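Inosine-uridine preferring nucleoside hydrolase (Gardnerella vaginalis 315-A, PDB 6BA1) belongs to the nucleoside hydrolase family and holds a calcium ion in an alpha/beta fold built round a mixed, mostly parallel beta-sheet. Local coordinates at residues T202-D214 with A224-T236. Residues are numbered along the deposited sequence; the frame is centred on the assembly and turned at random.
Sequences TLLTYKETKQWRD and ADMTDFYIKAYET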
loop_
_atom_site.group_PDB
_atom_site.type_symbol
_atom_site.label_atom_id
_atom_site.label_comp_id
_atom_site.label_asym_id
_atom_site.label_seq_id
_atom_site.Cartn_x
_atom_site.Cartn_y
_atom_site.Cartn_z
ATOM N N THR A 202 0.372 17.697 1.760
ATOM C CA THR A 202 -0.200 19.051 1.758
ATOM C C THR A 202 0.028 19.777 3.064
ATOM O O THR A 202 0.071 19.160 4.129
ATOM C CB THR A 202 -1.710 19.017 1.492
ATOM O OG1 THR A 202 -1.958 18.300 0.270
ATOM N N LEU A 203 0.156 21.098 2.976
ATOM C CA LEU A 203 0.477 21.949 4.121
ATOM C C LEU A 203 0.034 23.406 3.879
ATOM O O LEU A 203 0.163 23.917 2.761
ATOM C CB LEU A 203 1.975 21.910 4.372
ATOM C CG LEU A 203 2.599 22.873 5.418
ATOM C CD1 LEU A 203 2.105 22.545 6.817
ATOM C CD2 LEU A 203 4.122 22.852 5.378
ATOM N N LEU A 204 -0.484 24.059 4.922
ATOM C CA LEU A 204 -0.506 25.529 4.969
ATOM C C LEU A 204 -0.305 26.069 6.385
ATOM O O LEU A 204 -0.705 25.431 7.367
ATOM C CB LEU A 204 -1.748 26.137 4.276
ATOM C CG LEU A 204 -3.185 26.140 4.841
ATOM C CD1 LEU A 204 -3.334 26.932 6.149
ATOM C CD2 LEU A 204 -4.115 26.746 3.812
ATOM N N THR A 205 0.322 27.245 6.459
ATOM C CA THR A 205 0.770 27.870 7.701
ATOM C C THR A 205 0.080 29.234 7.823
ATOM O O THR A 205 -0.778 29.574 7.010
ATOM C CB THR A 205 2.311 28.051 7.672
ATOM O OG1 THR A 205 2.660 28.614 6.404
ATOM C CG2 THR A 205 3.017 26.708 7.842
ATOM N N TYR A 206 0.448 30.006 8.845
ATOM C CA TYR A 206 -0.065 31.371 9.024
ATOM C C TYR A 206 0.300 32.333 7.883
ATOM O O TYR A 206 -0.387 33.338 7.689
ATOM C CB TYR A 206 0.420 31.968 10.346
ATOM C CG TYR A 206 0.092 31.149 11.568
ATOM C CD1 TYR A 206 -1.222 31.044 12.027
ATOM C CD2 TYR A 206 1.094 30.479 12.273
ATOM C CE1 TYR A 206 -1.525 30.297 13.161
ATOM C CE2 TYR A 206 0.803 29.742 13.406
ATOM C CZ TYR A 206 -0.510 29.649 13.838
ATOM O OH TYR A 206 -0.804 28.906 14.950
ATOM N N LYS A 207 1.380 32.045 7.154
ATOM C CA LYS A 207 1.734 32.783 5.927
ATOM C C LYS A 207 0.543 32.870 4.955
ATOM O O LYS A 207 0.307 33.926 4.351
ATOM C CB LYS A 207 2.930 32.128 5.222
ATOM N N GLU A 208 -0.215 31.774 4.851
ATOM C CA GLU A 208 -1.373 31.668 3.958
ATOM C C GLU A 208 -2.656 32.283 4.549
ATOM O O GLU A 208 -3.438 32.893 3.820
ATOM C CB GLU A 208 -1.628 30.190 3.569
ATOM C CG GLU A 208 -0.609 29.592 2.595
ATOM C CD GLU A 208 0.769 29.338 3.199
ATOM O OE1 GLU A 208 0.863 28.920 4.375
ATOM O OE2 GLU A 208 1.773 29.556 2.489
ATOM N N THR A 209 -2.876 32.126 5.853
ATOM C CA THR A 209 -4.097 32.647 6.503
ATOM C C THR A 209 -4.051 34.169 6.699
ATOM O O THR A 209 -5.098 34.825 6.716
ATOM C CB THR A 209 -4.393 31.959 7.853
ATOM O OG1 THR A 209 -3.392 32.303 8.815
ATOM C CG2 THR A 209 -4.449 30.436 7.693
ATOM N N LYS A 210 -2.842 34.727 6.851
ATOM C CA LYS A 210 -2.643 36.182 6.880
ATOM C C LYS A 210 -3.052 36.857 5.564
ATOM O O LYS A 210 -3.434 38.029 5.577
ATOM C CB LYS A 210 -1.191 36.541 7.210
ATOM N N GLN A 211 -2.969 36.131 4.445
ATOM C CA GLN A 211 -3.441 36.629 3.138
ATOM C C GLN A 211 -4.962 36.787 3.088
ATOM O O GLN A 211 -5.469 37.721 2.457
ATOM C CB GLN A 211 -3.005 35.707 1.993
ATOM C CG GLN A 211 -1.499 35.619 1.781
ATOM C CD GLN A 211 -1.112 34.573 0.754
ATOM O OE1 GLN A 211 -1.834 34.339 -0.218
ATOM N NE2 GLN A 211 0.027 33.933 0.966
ATOM N N TRP A 212 -5.679 35.864 3.733
ATOM C CA TRP A 212 -7.139 35.958 3.845
ATOM C C TRP A 212 -7.597 37.126 4.728
ATOM O O TRP A 212 -8.629 37.747 4.447
ATOM C CB TRP A 212 -7.735 34.644 4.367
ATOM C CG TRP A 212 -7.628 33.475 3.413
ATOM C CD1 TRP A 212 -7.467 33.520 2.053
ATOM C CD2 TRP A 212 -7.713 32.089 3.757
ATOM N NE1 TRP A 212 -7.414 32.250 1.543
ATOM C CE2 TRP A 212 -7.572 31.352 2.565
ATOM C CE3 TRP A 212 -7.879 31.396 4.968
ATOM C CZ2 TRP A 212 -7.602 29.947 2.543
ATOM C CZ3 TRP A 212 -7.916 29.998 4.940
ATOM C CH2 TRP A 212 -7.768 29.295 3.736
ATOM N N ARG A 213 -6.839 37.416 5.788
ATOM C CA ARG A 213 -7.094 38.595 6.628
ATOM C C ARG A 213 -6.935 39.904 5.857
ATOM O O ARG A 213 -7.694 40.849 6.092
ATOM C CB ARG A 213 -6.163 38.616 7.840
ATOM C CG ARG A 213 -6.427 37.505 8.831
ATOM C CD ARG A 213 -5.698 37.759 10.136
ATOM N NE ARG A 213 -5.632 36.528 10.918
ATOM C CZ ARG A 213 -6.644 35.982 11.587
ATOM N NH1 ARG A 213 -7.852 36.547 11.600
ATOM N NH2 ARG A 213 -6.446 34.851 12.255
ATOM N N ASP A 214 -5.962 39.947 4.939
ATOM C CA ASP A 214 -5.700 41.134 4.099
ATOM C C ASP A 214 -6.866 41.528 3.175
ATOM O O ASP A 214 -6.945 42.684 2.752
ATOM C CB ASP A 214 -4.433 40.941 3.239
ATOM C CG ASP A 214 -3.150 40.835 4.065
ATOM O OD1 ASP A 214 -3.065 41.434 5.159
ATOM O OD2 ASP A 214 -2.211 40.152 3.601
ATOM N N ALA A 224 -9.722 32.675 8.143
ATOM C CA ALA A 224 -8.435 32.899 8.812
ATOM C C ALA A 224 -8.500 32.528 10.293
ATOM O O ALA A 224 -7.700 31.717 10.761
ATOM C CB ALA A 224 -7.991 34.348 8.644
ATOM N N ASP A 225 -9.457 33.119 11.016
ATOM C CA ASP A 225 -9.698 32.802 12.442
ATOM C C ASP A 225 -9.893 31.300 12.671
ATOM O O ASP A 225 -9.378 30.738 13.638
ATOM C CB ASP A 225 -10.943 33.549 12.976
ATOM C CG ASP A 225 -10.715 35.042 13.200
ATOM O OD1 ASP A 225 -9.562 35.473 13.411
ATOM O OD2 ASP A 225 -11.724 35.787 13.178
ATOM N N MET A 226 -10.638 30.670 11.767
ATOM C CA MET A 226 -10.990 29.260 11.867
ATOM C C MET A 226 -9.782 28.341 11.734
ATOM O O MET A 226 -9.526 27.518 12.613
ATOM C CB MET A 226 -11.993 28.922 10.774
ATOM C CG MET A 226 -12.533 27.505 10.832
ATOM S SD MET A 226 -12.922 26.911 9.192
ATOM C CE MET A 226 -14.333 25.911 9.614
ATOM N N THR A 227 -9.056 28.473 10.626
ATOM C CA THR A 227 -7.900 27.619 10.349
ATOM C C THR A 227 -6.705 27.902 11.276
ATOM O O THR A 227 -5.835 27.048 11.435
ATOM C CB THR A 227 -7.459 27.726 8.873
ATOM O OG1 THR A 227 -7.194 29.090 8.543
ATOM C CG2 THR A 227 -8.544 27.207 7.949
ATOM N N ASP A 228 -6.662 29.092 11.883
ATOM C CA ASP A 228 -5.650 29.405 12.904
ATOM C C ASP A 228 -5.880 28.644 14.215
ATOM O O ASP A 228 -4.918 28.320 14.903
ATOM C CB ASP A 228 -5.560 30.923 13.151
ATOM C CG ASP A 228 -4.870 31.676 12.008
ATOM O OD1 ASP A 228 -4.579 31.062 10.948
ATOM O OD2 ASP A 228 -4.621 32.888 12.163
ATOM N N PHE A 229 -7.137 28.365 14.564
ATOM C CA PHE A 229 -7.456 27.431 15.665
ATOM C C PHE A 229 -6.978 26.021 15.314
ATOM O O PHE A 229 -6.423 25.313 16.155
ATOM C CB PHE A 229 -8.962 27.413 15.965
ATOM C CG PHE A 229 -9.331 26.591 17.175
ATOM C CD1 PHE A 229 -9.508 25.201 17.073
ATOM C CD2 PHE A 229 -9.501 27.187 18.423
ATOM C CE1 PHE A 229 -9.847 24.444 18.177
ATOM C CE2 PHE A 229 -9.846 26.430 19.535
ATOM C CZ PHE A 229 -10.016 25.058 19.414
ATOM N N TYR A 230 -7.226 25.634 14.069
ATOM C CA TYR A 230 -6.833 24.336 13.510
ATOM C C TYR A 230 -5.308 24.155 13.476
ATOM O O TYR A 230 -4.812 23.056 13.732
ATOM C CB TYR A 230 -7.437 24.213 12.109
ATOM C CG TYR A 230 -7.353 22.870 11.410
ATOM C CD1 TYR A 230 -7.901 21.717 11.971
ATOM C CD2 TYR A 230 -6.799 22.777 10.134
ATOM C CE1 TYR A 230 -7.857 20.501 11.296
ATOM C CE2 TYR A 230 -6.758 21.570 9.442
ATOM C CZ TYR A 230 -7.278 20.438 10.026
ATOM O OH TYR A 230 -7.207 19.244 9.340
ATOM N N ILE A 231 -4.570 25.229 13.174
ATOM C CA ILE A 231 -3.098 25.187 13.178
ATOM C C ILE A 231 -2.534 25.113 14.605
ATOM O O ILE A 231 -1.614 24.334 14.864
ATOM C CB ILE A 231 -2.473 26.370 12.387
ATOM C CG1 ILE A 231 -2.808 26.235 10.882
ATOM C CG2 ILE A 231 -0.954 26.401 12.541
ATOM C CD1 ILE A 231 -2.756 27.549 10.131
ATOM N N LYS A 232 -3.073 25.916 15.522
ATOM C CA LYS A 232 -2.647 25.910 16.947
ATOM C C LYS A 232 -2.942 24.590 17.660
ATOM O O LYS A 232 -2.249 24.228 18.615
ATOM C CB LYS A 232 -3.251 27.082 17.737
ATOM C CG LYS A 232 -2.553 28.405 17.465
ATOM C CD LYS A 232 -3.039 29.504 18.372
ATOM C CE LYS A 232 -2.542 30.866 17.891
ATOM N NZ LYS A 232 -2.734 31.911 18.928
ATOM N N ALA A 233 -3.978 23.891 17.208
ATOM C CA ALA A 233 -4.225 22.514 17.625
ATOM C C ALA A 233 -3.153 21.584 17.050
ATOM O O ALA A 233 -2.601 20.756 17.779
ATOM C CB ALA A 233 -5.609 22.066 17.192
ATOM N N TYR A 234 -2.861 21.729 15.753
ATOM C CA TYR A 234 -1.779 20.971 15.100
ATOM C C TYR A 234 -0.388 21.266 15.695
ATOM O O TYR A 234 0.469 20.386 15.704
ATOM C CB TYR A 234 -1.755 21.191 13.577
ATOM C CG TYR A 234 -2.484 20.127 12.766
ATOM C CD1 TYR A 234 -1.802 19.340 11.842
ATOM C CD2 TYR A 234 -3.861 19.917 12.913
ATOM C CE1 TYR A 234 -2.474 18.386 11.068
ATOM C CE2 TYR A 234 -4.542 18.990 12.144
ATOM C CZ TYR A 234 -3.857 18.208 11.246
ATOM O OH TYR A 234 -4.466 17.264 10.436
ATOM N N GLU A 235 -0.167 22.482 16.186
ATOM C CA GLU A 235 1.072 22.821 16.910
ATOM C C GLU A 235 1.353 21.912 18.118
ATOM O O GLU A 235 2.516 21.694 18.445
ATOM C CB GLU A 235 1.087 24.290 17.363
ATOM C CG GLU A 235 1.444 25.281 16.272
ATOM C CD GLU A 235 1.377 26.728 16.752
ATOM O OE1 GLU A 235 1.310 26.992 17.967
ATOM O OE2 GLU A 235 1.408 27.637 15.890
ATOM N N THR A 236 0.309 21.396 18.773
ATOM C CA THR A 236 0.463 20.434 19.885
ATOM C C THR A 236 0.301 18.960 19.439
ATOM O O THR A 236 1.088 18.106 19.858
ATOM C CB THR A 236 -0.462 20.766 21.090
ATOM O OG1 THR A 236 -1.814 20.456 20.774
ATOM C CG2 THR A 236 -0.362 22.244 21.475
#
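Arg213 lays its guanidinium over Ala224, whose CB sits 3.6 Å above the centre of the plane, while two aspartates approach the edge. Arg213 NH1 donates to Asp225 OD1 in a salt bridge (2.7 Å, N-H...O 162°). A second salt bridge runs from Arg213 NH2 to Asp228 OD2 (2.7 Å), a more bent bond. Both oxygens lie near the guanidinium plane, though each is met from above its own carboxylate plane, so the network probably fixes the rotation of the arginine. The other oxygen of Asp228, OD1, takes the Thr209 hydroxyl through its syn lone pair (OG1 to OD1 2.7 Å); with OG1 between backbone N and carbonyl carbon (chi1 67°), CG2 is turned toward Thr227 and Ile231. Tyr206 sits as a knob among Asp228, Ile231, Lys232 and Glu235: its OH donates to Glu235 OE2 at 2.7 Å, the ring standing steeply to the carboxylate, and CZ rests 3.5 Å from Ile231 CG2. On the buried side, Trp212 CB packs on Ala224 CB, and the indole also touches Ile313 of helix 302-319. The axes of 206-213 and 224-236 approach to 9.3 Å at 163°, a nearly antiparallel helical hairpin with knobs-into-holes packing, its second arm carried by helix 218-237 of the nucleoside hydrolase fold.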